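Local coordinates for protein prolyl oligopeptidase (Galerina marginata, PDB 5N4B) that cleaves peptide bonds after proline and joins the ends of a toxin precursor peptide into a macrocycle during amanitin biosynthesis, at residues 512-515 with 516-520; 605-608 with 609-612; 708-711 with 712-716; 43-46 with 47-50. The protein carries 1 engineered substitution. One frame throughout, in Å; residues are numbered along the deposited sequence. Where two conformers were deposited one is given.

Interactions 1 and 3 are neighbours: their centres are about 14 Å apart, and Phe515 CE2 packs 3.5 Å from Trp716 O, joining helix 510-519 to helix 705-722. Helix 68-80 touches side chains of both. Interactions 2 and 4 form a looser pair, nearest atoms about 7 Å apart. A salt bridge from Lys610 to Glu42, just before 43-46, links them indirectly. The helix starting in interaction 4 later supplies Gln60, which bonds Lys710 of interaction 3. Lys715 of interaction 3 packs on a polar side chain of the bound peptide. Interaction 2 approaches the catalytic residues: the side chain of Val605 is about 6 Å from that of Ala578, engineered at the charge-relay serine position.

Interaction 1. Residues 512-515 with 516-520; sequences ILTF and LQTYG
Thr518 bonds twice to the carbonyl oxygen of Thr514: its hydroxyl OG1 donates to Thr514 O at 2.8 Å, alongside the helical bond from Thr518 N to Thr514 O at 2.9 Å. With OG1 anti to the carbonyl carbon (chi1 -66°), the hydroxyl folds back over the preceding turn and reaches the oxygen from 42° above the carbonyl plane. Thr514 repeats the device one turn earlier, where its own OG1 bonds to Pro510 O. The helical bond from Leu516 N to Ile512 O is 2.9 Å long. One turn on, the rings of Phe515 and Tyr519 meet obliquely, their planes 53° apart and their centroids separated by 4.8 Å. Tyr519 CD2 hangs over one Phe515 face toward its rim, 3.5 Å from Phe515 CE2. Apolar packing is lighter: Ile512 CG2 lies beside Leu516 CG at 4.2 Å, the two side chains pointing the same way. Helix 510-519 then ends, Gly520 leaving helical geometry with positive phi. This helix is the beta-alpha-beta crossover between strands 492-495 and 522-526; Leu513 and Leu516 touch Val479 of strand 473-481, the neighbour of 522-526 in the sheet, while Thr514, Thr518 and Tyr519 meet helix 68-80.

Interaction 2. Residues 605-608 with 609-612; sequences VADL and LKFH
Asp607 and Lys610 are the ends of a tight turn in the loop that follows strand 598-602. The backbone folds at Leu608 and Leu609, where phi values of -82° and -88°, with psi near zero or slightly negative, come close to a type I beta turn. The closing bond, from Lys610 N to Asp607 O, is weak at 3.5 Å, and the chain passes directly into a 3-10 segment at Phe611. The Asp607 carboxylate reinforces this fold. Its OD1 accepts weak bonds from Leu609 N at 3.0 Å and Lys610 N at 3.1 Å, so one oxygen gathers two consecutive amides. The other, OD2, lies 3.7 Å from Lys610 CG, against the aliphatic part of that chain, and makes its salt bridge with Lys672 of helix 668-680. Lys610 turns its amine elsewhere, to Glu42. Phe611 takes the crowded first torsion, with CG between the backbone N and the carbonyl carbon (chi1 69°), and this brings the ring rim to Leu608. Leu608 O sits at the ring edge, near its plane, 3.2 Å from Phe611 CD2; this buried oxygen has no polar partner in the model. Leu608 CD2 adds an apolar touch to Phe611 CD2 at 4.1 Å. Tyr624 meets the Phe611 ring edge-to-face. The combination is consistent with an Asx turn laid over a beta turn, both weakly bonded, placed within the alpha/beta-hydrolase catalytic domain where Val605, near the start of the loop, comes about 6 Å from the side chain of Ala578, engineered at the position of the charge-relay serine.

Interaction 3. Residues 708-711 with 712-716; sequences NVKD and AADKW
Lys710 starts with CG anti to its backbone nitrogen, bends sharply at chi2 (-88°) and then runs straight, which carries its amine forward by one turn to Asp714. There Asp714 CG is anti to the carbonyl carbon (chi1 -79°), turning the carboxylate back to meet it. The resulting salt bridge is short, Lys710 NZ to Asp714 OD2 at 2.7 Å, and uses the syn lone pair of OD2. The methylene carbon Lys710 CE also lies 3.5 Å from Asp714 OD2. The remaining oxygen is held by water 1, which donates to Asp714 OD1 at 2.8 Å and to Lys710 O at 2.9 Å. This is an i to i+4 ion pair on helix 705-722, the last helix of the alpha/beta-hydrolase part of the chain, alongside the regular helical bond from Asp714 N to Lys710 O at 3.0 Å. Asp711 OD1 comes within 4.4 Å of Asp714 OD2; Lys691 of strand 688-693 forms salt bridges with both of these oxygens and probably offsets their mutual repulsion. Lys703 pairs with Asp711 OD2. The amine of Lys710 also bonds to Gln60 of helix 46-64, while Ala713, next to Asp714, packs its methyl on Ile69 and Ala73 of helix 68-80.

Interaction 4. Residues 43-46 with 47-50; sequences ESTD and EVDK
Thr45 and Asp49 mark the passage from an extended chain to helix 46-64: Thr45 still has a psi of 170°, Asp46 is already helical, and Asp49 N donates to Thr45 O at 2.9 Å. The Thr45 side chain caps the new helix. Its OG1 stands between the backbone nitrogen and the carbonyl carbon (chi1 70°), facing the first turn, and accepts from Val48 N at 3.0 Å along a nearly straight bond, with an N-H...O angle of 166°. Val48 CG2 closes in beside the same hydroxyl, 3.4 Å from Thr45 OG1, and also lies 3.5 Å from Glu43 O, so its methyl groups lie against the bend where the loop enters the helix. Water extends the cap. Water 3 is 2.7 Å from Thr45 OG1 and donates to Glu47 OE1, tying the capping hydroxyl to a carboxylate whose other oxygen, OE2, pairs with Arg16. Water 2 donates to Asp49 OD1 at 2.6 Å and to Thr45 O, and also bonds to Ser44 OG. In the conformer described, Asp46 OD1 lies 4.0 Å from Asp49 OD2; a second conformer of Asp46 makes this approach and the water between the two oxygens doubtful. Acidic groups gathered here would probably be stabilised by the positive end of the helix. Val48 and Glu47 both pack on Trp40 of the preceding loop. With a hydroxyl accepting the amide three residues on, this is a classical threonine N-cap at the start of helix 46-64.

Interaction 1. Residues 512-515 with 516-520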
loop_
_atom_site.group_PDB
_atom_site.type_symbol
_atom_site.label_atom_id
_atom_site.label_comp_id
_atom_site.label_asym_id
_atom_site.label_seq_id
_atom_site.Cartn_x
_atom_site.Cartn_y
_atom_site.Cartn_z
ATOM N N ILE A 512 7.026 12.407 10.682
ATOM C CA ILE A 512 8.393 11.931 10.838
ATOM C C ILE A 512 9.350 13.108 10.871
ATOM O O ILE A 512 10.226 13.170 11.745
ATOM C CB ILE A 512 8.760 10.892 9.771
ATOM C CG1 ILE A 512 7.925 9.635 10.032
ATOM C CG2 ILE A 512 10.247 10.584 9.837
ATOM C CD1 ILE A 512 7.983 8.545 8.961
ATOM N N LEU A 513 9.236 14.057 9.938
ATOM C CA LEU A 513 10.166 15.187 9.962
ATOM C C LEU A 513 10.067 15.967 11.265
ATOM O O LEU A 513 11.067 16.429 11.799
ATOM C CB LEU A 513 9.947 16.117 8.757
ATOM C CG LEU A 513 10.193 15.454 7.396
ATOM C CD1 LEU A 513 10.015 16.488 6.310
ATOM C CD2 LEU A 513 11.557 14.773 7.275
ATOM N N THR A 514 8.865 16.132 11.787
ATOM C CA THR A 514 8.702 16.821 13.063
ATOM C C THR A 514 9.427 16.068 14.173
ATOM O O THR A 514 10.110 16.682 14.995
ATOM C CB THR A 514 7.214 16.947 13.352
ATOM O OG1 THR A 514 6.615 17.788 12.369
ATOM C CG2 THR A 514 6.973 17.584 14.696
ATOM N N PHE A 515 9.306 14.749 14.211
ATOM C CA PHE A 515 10.046 13.978 15.195
ATOM C C PHE A 515 11.547 14.184 15.046
ATOM O O PHE A 515 12.265 14.387 16.033
ATOM C CB PHE A 515 9.705 12.506 15.049
ATOM C CG PHE A 515 10.295 11.598 16.096
ATOM C CD1 PHE A 515 11.555 11.069 15.917
ATOM C CD2 PHE A 515 9.596 11.311 17.250
ATOM C CE1 PHE A 515 12.100 10.235 16.852
ATOM C CE2 PHE A 515 10.135 10.468 18.186
ATOM C CZ PHE A 515 11.384 9.940 18.002
ATOM N N LEU A 516 12.042 14.162 13.817
ATOM C CA LEU A 516 13.474 14.313 13.594
ATOM C C LEU A 516 13.961 15.651 14.114
ATOM O O LEU A 516 15.025 15.742 14.746
ATOM C CB LEU A 516 13.819 14.181 12.102
ATOM C CG LEU A 516 13.399 12.874 11.398
ATOM C CD1 LEU A 516 14.006 12.807 10.040
ATOM C CD2 LEU A 516 13.740 11.648 12.180
ATOM N N GLN A 517 13.235 16.706 13.814
ATOM C CA GLN A 517 13.607 18.033 14.289
ATOM C C GLN A 517 13.471 18.156 15.797
ATOM O O GLN A 517 14.352 18.717 16.449
ATOM C CB GLN A 517 12.770 19.081 13.564
ATOM C CG GLN A 517 13.165 20.509 13.902
ATOM C CD GLN A 517 12.516 21.565 13.036
ATOM O OE1 GLN A 517 11.868 21.293 12.061
ATOM N NE2 GLN A 517 12.670 22.806 13.458
ATOM N N THR A 518 12.433 17.600 16.376
ATOM C CA THR A 518 12.187 17.741 17.803
ATOM C C THR A 518 13.281 17.087 18.619
ATOM O O THR A 518 13.694 17.605 19.656
ATOM C CB THR A 518 10.828 17.113 18.127
ATOM O OG1 THR A 518 9.774 17.883 17.488
ATOM C CG2 THR A 518 10.546 17.079 19.611
ATOM N N TYR A 519 13.746 15.944 18.187
ATOM C CA TYR A 519 14.662 15.137 18.959
ATOM C C TYR A 519 16.055 15.046 18.360
ATOM O O TYR A 519 16.942 14.441 19.011
ATOM C CB TYR A 519 14.075 13.735 19.136
ATOM C CG TYR A 519 12.855 13.678 19.993
ATOM C CD1 TYR A 519 12.938 13.899 21.374
ATOM C CD2 TYR A 519 11.634 13.322 19.461
ATOM C CE1 TYR A 519 11.820 13.811 22.178
ATOM C CE2 TYR A 519 10.532 13.208 20.265
ATOM C CZ TYR A 519 10.641 13.450 21.616
ATOM O OH TYR A 519 9.494 13.310 22.388
ATOM N N GLY A 520 16.308 15.605 17.187
ATOM C CA GLY A 520 17.635 15.439 16.600
ATOM C C GLY A 520 17.873 13.993 16.212
ATOM O O GLY A 520 19.009 13.491 16.325
#

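Interaction 2. Residues 605-608 with 609-612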
loop_
_atom_site.group_PDB
_atom_site.type_symbol
_atom_site.label_atom_id
_atom_site.label_comp_id
_atom_site.label_asym_id
_atom_site.label_seq_id
_atom_site.Cartn_x
_atom_site.Cartn_y
_atom_site.Cartn_z
ATOM N N VAL A 605 2.170 -9.966 10.623
ATOM C CA VAL A 605 2.118 -11.432 10.619
ATOM C C VAL A 605 3.131 -11.914 11.655
ATOM O O VAL A 605 4.189 -11.304 11.832
ATOM C CB VAL A 605 2.459 -11.969 9.221
ATOM C CG1 VAL A 605 2.594 -13.445 9.210
ATOM C CG2 VAL A 605 1.428 -11.485 8.208
ATOM N N ALA A 606 2.818 -12.994 12.371
ATOM C CA ALA A 606 3.747 -13.533 13.371
ATOM C C ALA A 606 3.656 -15.036 13.554
ATOM O O ALA A 606 4.649 -15.658 13.994
ATOM C CB ALA A 606 3.554 -12.854 14.726
ATOM N N ASP A 607 2.510 -15.638 13.246
ATOM C CA ASP A 607 2.351 -17.094 13.299
ATOM C C ASP A 607 2.548 -17.569 11.863
ATOM O O ASP A 607 1.618 -17.598 11.058
ATOM C CB ASP A 607 1.011 -17.486 13.882
ATOM C CG ASP A 607 0.854 -18.984 13.970
ATOM O OD1 ASP A 607 1.598 -19.726 13.291
ATOM O OD2 ASP A 607 -0.055 -19.437 14.711
ATOM N N LEU A 608 3.790 -17.899 11.512
ATOM C CA LEU A 608 4.083 -18.319 10.145
ATOM C C LEU A 608 3.767 -19.797 9.903
ATOM O O LEU A 608 3.939 -20.273 8.772
ATOM C CB LEU A 608 5.535 -18.055 9.771
ATOM C CG LEU A 608 5.958 -16.675 9.400
ATOM C CD1 LEU A 608 7.412 -16.716 8.938
ATOM C CD2 LEU A 608 5.110 -16.087 8.288
ATOM N N LEU A 609 3.302 -20.527 10.922
ATOM C CA LEU A 609 2.807 -21.879 10.708
ATOM C C LEU A 609 1.335 -21.931 10.346
ATOM O O LEU A 609 0.913 -22.897 9.711
ATOM C CB LEU A 609 3.066 -22.789 11.913
ATOM C CG LEU A 609 4.526 -23.012 12.255
ATOM C CD1 LEU A 609 4.639 -23.922 13.443
ATOM C CD2 LEU A 609 5.285 -23.557 11.091
ATOM N N LYS A 610 0.557 -20.891 10.670
ATOM C CA LYS A 610 -0.889 -20.911 10.436
ATOM C C LYS A 610 -1.389 -19.742 9.583
ATOM O O LYS A 610 -2.600 -19.623 9.387
ATOM C CB LYS A 610 -1.656 -20.965 11.775
ATOM C CG LYS A 610 -1.400 -22.219 12.645
ATOM C CD LYS A 610 -2.342 -22.308 13.909
ATOM C CE LYS A 610 -3.793 -22.528 13.536
ATOM N NZ LYS A 610 -4.680 -22.774 14.745
ATOM N N PHE A 611 -0.512 -18.908 9.039
ATOM C CA PHE A 611 -0.968 -17.711 8.336
ATOM C C PHE A 611 -1.904 -18.055 7.179
ATOM O O PHE A 611 -2.780 -17.255 6.833
ATOM C CB PHE A 611 0.234 -16.907 7.793
ATOM C CG PHE A 611 0.973 -17.607 6.645
ATOM C CD1 PHE A 611 0.544 -17.468 5.350
ATOM C CD2 PHE A 611 2.060 -18.436 6.884
ATOM C CE1 PHE A 611 1.156 -18.142 4.293
ATOM C CE2 PHE A 611 2.659 -19.121 5.853
ATOM C CZ PHE A 611 2.235 -18.957 4.543
ATOM N N HIS A 612 -1.712 -19.213 6.547
ATOM C CA HIS A 612 -2.477 -19.584 5.369
ATOM C C HIS A 612 -3.863 -20.102 5.695
ATOM O O HIS A 612 -4.620 -20.381 4.757
ATOM C CB HIS A 612 -1.701 -20.591 4.534
ATOM C CG HIS A 612 -1.415 -21.864 5.238
ATOM N ND1 HIS A 612 -0.859 -21.908 6.497
ATOM C CD2 HIS A 612 -1.557 -23.151 4.839
ATOM C CE1 HIS A 612 -0.725 -23.170 6.875
ATOM N NE2 HIS A 612 -1.129 -23.943 5.881
#

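Interaction 3. Residues 708-711 with 712-716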
loop_
_atom_site.group_PDB
_atom_site.type_symbol
_atom_site.label_atom_id
_atom_site.label_comp_id
_atom_site.label_asym_id
_atom_site.label_seq_id
_atom_site.Cartn_x
_atom_site.Cartn_y
_atom_site.Cartn_z
ATOM N N ASN A 708 -5.708 9.112 13.979
ATOM C CA ASN A 708 -4.384 8.887 13.399
ATOM C C ASN A 708 -3.340 9.744 14.108
ATOM O O ASN A 708 -2.247 9.273 14.444
ATOM C CB ASN A 708 -4.408 9.132 11.896
ATOM C CG ASN A 708 -4.986 7.954 11.128
ATOM O OD1 ASN A 708 -4.946 6.819 11.595
ATOM N ND2 ASN A 708 -5.509 8.222 9.936
ATOM N N VAL A 709 -3.668 11.012 14.402
ATOM C CA VAL A 709 -2.712 11.888 15.101
ATOM C C VAL A 709 -2.440 11.379 16.500
ATOM O O VAL A 709 -1.274 11.331 16.950
ATOM C CB VAL A 709 -3.239 13.333 15.097
ATOM C CG1 VAL A 709 -2.439 14.189 16.090
ATOM C CG2 VAL A 709 -3.191 13.918 13.677
ATOM N N LYS A 710 -3.492 10.986 17.213
ATOM C CA LYS A 710 -3.340 10.490 18.565
ATOM C C LYS A 710 -2.493 9.235 18.568
ATOM O O LYS A 710 -1.578 9.095 19.394
ATOM C CB LYS A 710 -4.731 10.230 19.155
ATOM C CG LYS A 710 -4.744 9.959 20.647
ATOM C CD LYS A 710 -4.541 8.495 21.032
ATOM C CE LYS A 710 -4.683 8.291 22.557
ATOM N NZ LYS A 710 -4.404 6.875 22.940
ATOM N N ASP A 711 -2.750 8.328 17.632
ATOM C CA ASP A 711 -1.984 7.090 17.560
ATOM C C ASP A 711 -0.532 7.361 17.190
ATOM O O ASP A 711 0.366 6.711 17.733
ATOM C CB ASP A 711 -2.602 6.123 16.562
ATOM C CG ASP A 711 -3.895 5.466 17.087
ATOM O OD1 ASP A 711 -4.179 5.503 18.309
ATOM O OD2 ASP A 711 -4.663 5.011 16.189
ATOM N N ALA A 712 -0.262 8.331 16.305
ATOM C CA ALA A 712 1.113 8.673 15.975
ATOM C C ALA A 712 1.845 9.211 17.203
ATOM O O ALA A 712 3.006 8.860 17.458
ATOM C CB ALA A 712 1.142 9.688 14.828
ATOM N N ALA A 713 1.191 10.064 17.979
ATOM C CA ALA A 713 1.836 10.584 19.172
ATOM C C ALA A 713 2.154 9.473 20.168
ATOM O O ALA A 713 3.216 9.480 20.801
ATOM C CB ALA A 713 0.955 11.654 19.804
ATOM N N ASP A 714 1.245 8.515 20.336
ATOM C CA ASP A 714 1.515 7.381 21.231
ATOM C C ASP A 714 2.723 6.583 20.747
ATOM O O ASP A 714 3.596 6.228 21.541
ATOM C CB ASP A 714 0.317 6.439 21.253
ATOM C CG ASP A 714 -0.837 6.891 22.128
ATOM O OD1 ASP A 714 -0.689 7.855 22.869
ATOM O OD2 ASP A 714 -1.924 6.236 22.056
ATOM N N LYS A 715 2.772 6.286 19.455
ATOM C CA LYS A 715 3.837 5.454 18.893
ATOM C C LYS A 715 5.193 6.134 19.019
ATOM O O LYS A 715 6.156 5.564 19.553
ATOM C CB LYS A 715 3.560 5.162 17.411
ATOM C CG LYS A 715 4.717 4.646 16.654
ATOM C CD LYS A 715 4.276 4.128 15.295
ATOM C CE LYS A 715 4.125 5.188 14.308
ATOM N NZ LYS A 715 4.356 4.587 12.912
ATOM N N TRP A 716 5.282 7.375 18.523
ATOM C CA TRP A 716 6.568 8.058 18.512
ATOM C C TRP A 716 6.952 8.502 19.918
ATOM O O TRP A 716 8.139 8.525 20.262
ATOM C CB TRP A 716 6.561 9.230 17.517
ATOM C CG TRP A 716 6.312 8.808 16.104
ATOM C CD1 TRP A 716 5.304 9.247 15.279
ATOM C CD2 TRP A 716 7.054 7.844 15.348
ATOM N NE1 TRP A 716 5.390 8.622 14.063
ATOM C CE2 TRP A 716 6.437 7.738 14.081
ATOM C CE3 TRP A 716 8.173 7.060 15.624
ATOM C CZ2 TRP A 716 6.912 6.888 13.081
ATOM C CZ3 TRP A 716 8.642 6.210 14.637
ATOM C CH2 TRP A 716 8.022 6.134 13.381
HETATM O O HOH W 1 -1.699 10.379 22.020
#

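Interaction 4. Residues 43-46 with 47-50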
loop_
_atom_site.group_PDB
_atom_site.type_symbol
_atom_site.label_atom_id
_atom_site.label_comp_id
_atom_site.label_asym_id
_atom_site.label_seq_id
_atom_site.Cartn_x
_atom_site.Cartn_y
_atom_site.Cartn_z
ATOM N N GLU A 43 -9.888 -16.552 18.429
ATOM C CA GLU A 43 -11.336 -16.568 18.452
ATOM C C GLU A 43 -11.892 -15.252 18.951
ATOM O O GLU A 43 -11.171 -14.378 19.449
ATOM C CB GLU A 43 -11.830 -17.681 19.369
ATOM C CG GLU A 43 -11.254 -19.057 19.111
ATOM C CD GLU A 43 -11.775 -19.763 17.854
ATOM O OE1 GLU A 43 -12.579 -19.165 17.096
ATOM O OE2 GLU A 43 -11.339 -20.923 17.648
ATOM N N SER A 44 -13.208 -15.126 18.860
ATOM C CA SER A 44 -13.885 -13.954 19.370
ATOM C C SER A 44 -14.848 -14.438 20.442
ATOM O O SER A 44 -15.812 -15.165 20.145
ATOM C CB SER A 44 -14.612 -13.213 18.253
ATOM O OG SER A 44 -15.380 -12.165 18.803
ATOM N N THR A 45 -14.524 -14.130 21.694
ATOM C CA THR A 45 -15.250 -14.651 22.847
ATOM C C THR A 45 -15.178 -13.642 23.989
ATOM O O THR A 45 -14.385 -12.689 23.985
ATOM C CB THR A 45 -14.668 -15.962 23.389
ATOM O OG1 THR A 45 -13.404 -15.667 23.996
ATOM C CG2 THR A 45 -14.501 -17.018 22.329
ATOM N N ASP A 46 -15.963 -13.888 25.030
ATOM C CA ASP A 46 -15.903 -12.979 26.159
ATOM C C ASP A 46 -14.525 -13.049 26.835
ATOM O O ASP A 46 -14.017 -12.016 27.293
ATOM C CB ASP A 46 -17.068 -13.254 27.127
ATOM C CG ASP A 46 -18.444 -12.827 26.563
ATOM O OD1 ASP A 46 -18.508 -12.036 25.599
ATOM O OD2 ASP A 46 -19.484 -13.248 27.117
ATOM N N GLU A 47 -13.888 -14.237 26.877
ATOM C CA GLU A 47 -12.558 -14.366 27.462
ATOM C C GLU A 47 -11.534 -13.572 26.648
ATOM O O GLU A 47 -10.625 -12.945 27.215
ATOM C CB GLU A 47 -12.136 -15.843 27.528
ATOM C CG GLU A 47 -10.806 -16.128 28.210
ATOM C CD GLU A 47 -10.316 -17.582 28.041
ATOM O OE1 GLU A 47 -10.779 -18.296 27.101
ATOM O OE2 GLU A 47 -9.405 -17.991 28.804
ATOM N N VAL A 48 -11.639 -13.596 25.325
ATOM C CA VAL A 48 -10.725 -12.795 24.509
ATOM C C VAL A 48 -10.965 -11.302 24.735
ATOM O O VAL A 48 -10.012 -10.524 24.849
ATOM C CB VAL A 48 -10.821 -13.186 23.032
ATOM C CG1 VAL A 48 -9.979 -12.226 22.180
ATOM C CG2 VAL A 48 -10.385 -14.625 22.816
ATOM N N ASP A 49 -12.231 -10.885 24.853
ATOM C CA ASP A 49 -12.537 -9.482 25.120
ATOM C C ASP A 49 -11.947 -9.025 26.450
ATOM O O ASP A 49 -11.444 -7.900 26.560
ATOM C CB ASP A 49 -14.042 -9.271 25.155
ATOM C CG ASP A 49 -14.708 -9.406 23.802
ATOM O OD1 ASP A 49 -14.049 -9.358 22.745
ATOM O OD2 ASP A 49 -15.951 -9.529 23.811
ATOM N N LYS A 50 -12.010 -9.867 27.478
ATOM C CA LYS A 50 -11.416 -9.504 28.763
ATOM C C LYS A 50 -9.911 -9.333 28.618
ATOM O O LYS A 50 -9.315 -8.408 29.186
ATOM C CB LYS A 50 -11.736 -10.519 29.858
ATOM C CG LYS A 50 -13.177 -10.436 30.367
ATOM C CD LYS A 50 -13.492 -11.537 31.401
ATOM C CE LYS A 50 -14.988 -11.558 31.751
ATOM N NZ LYS A 50 -15.332 -12.648 32.726
HETATM O O HOH W 2 -13.604 -11.320 21.173
HETATM O O HOH W 3 -12.089 -17.930 24.771
HETATM O O HOH W 4 -17.505 -9.555 25.993
#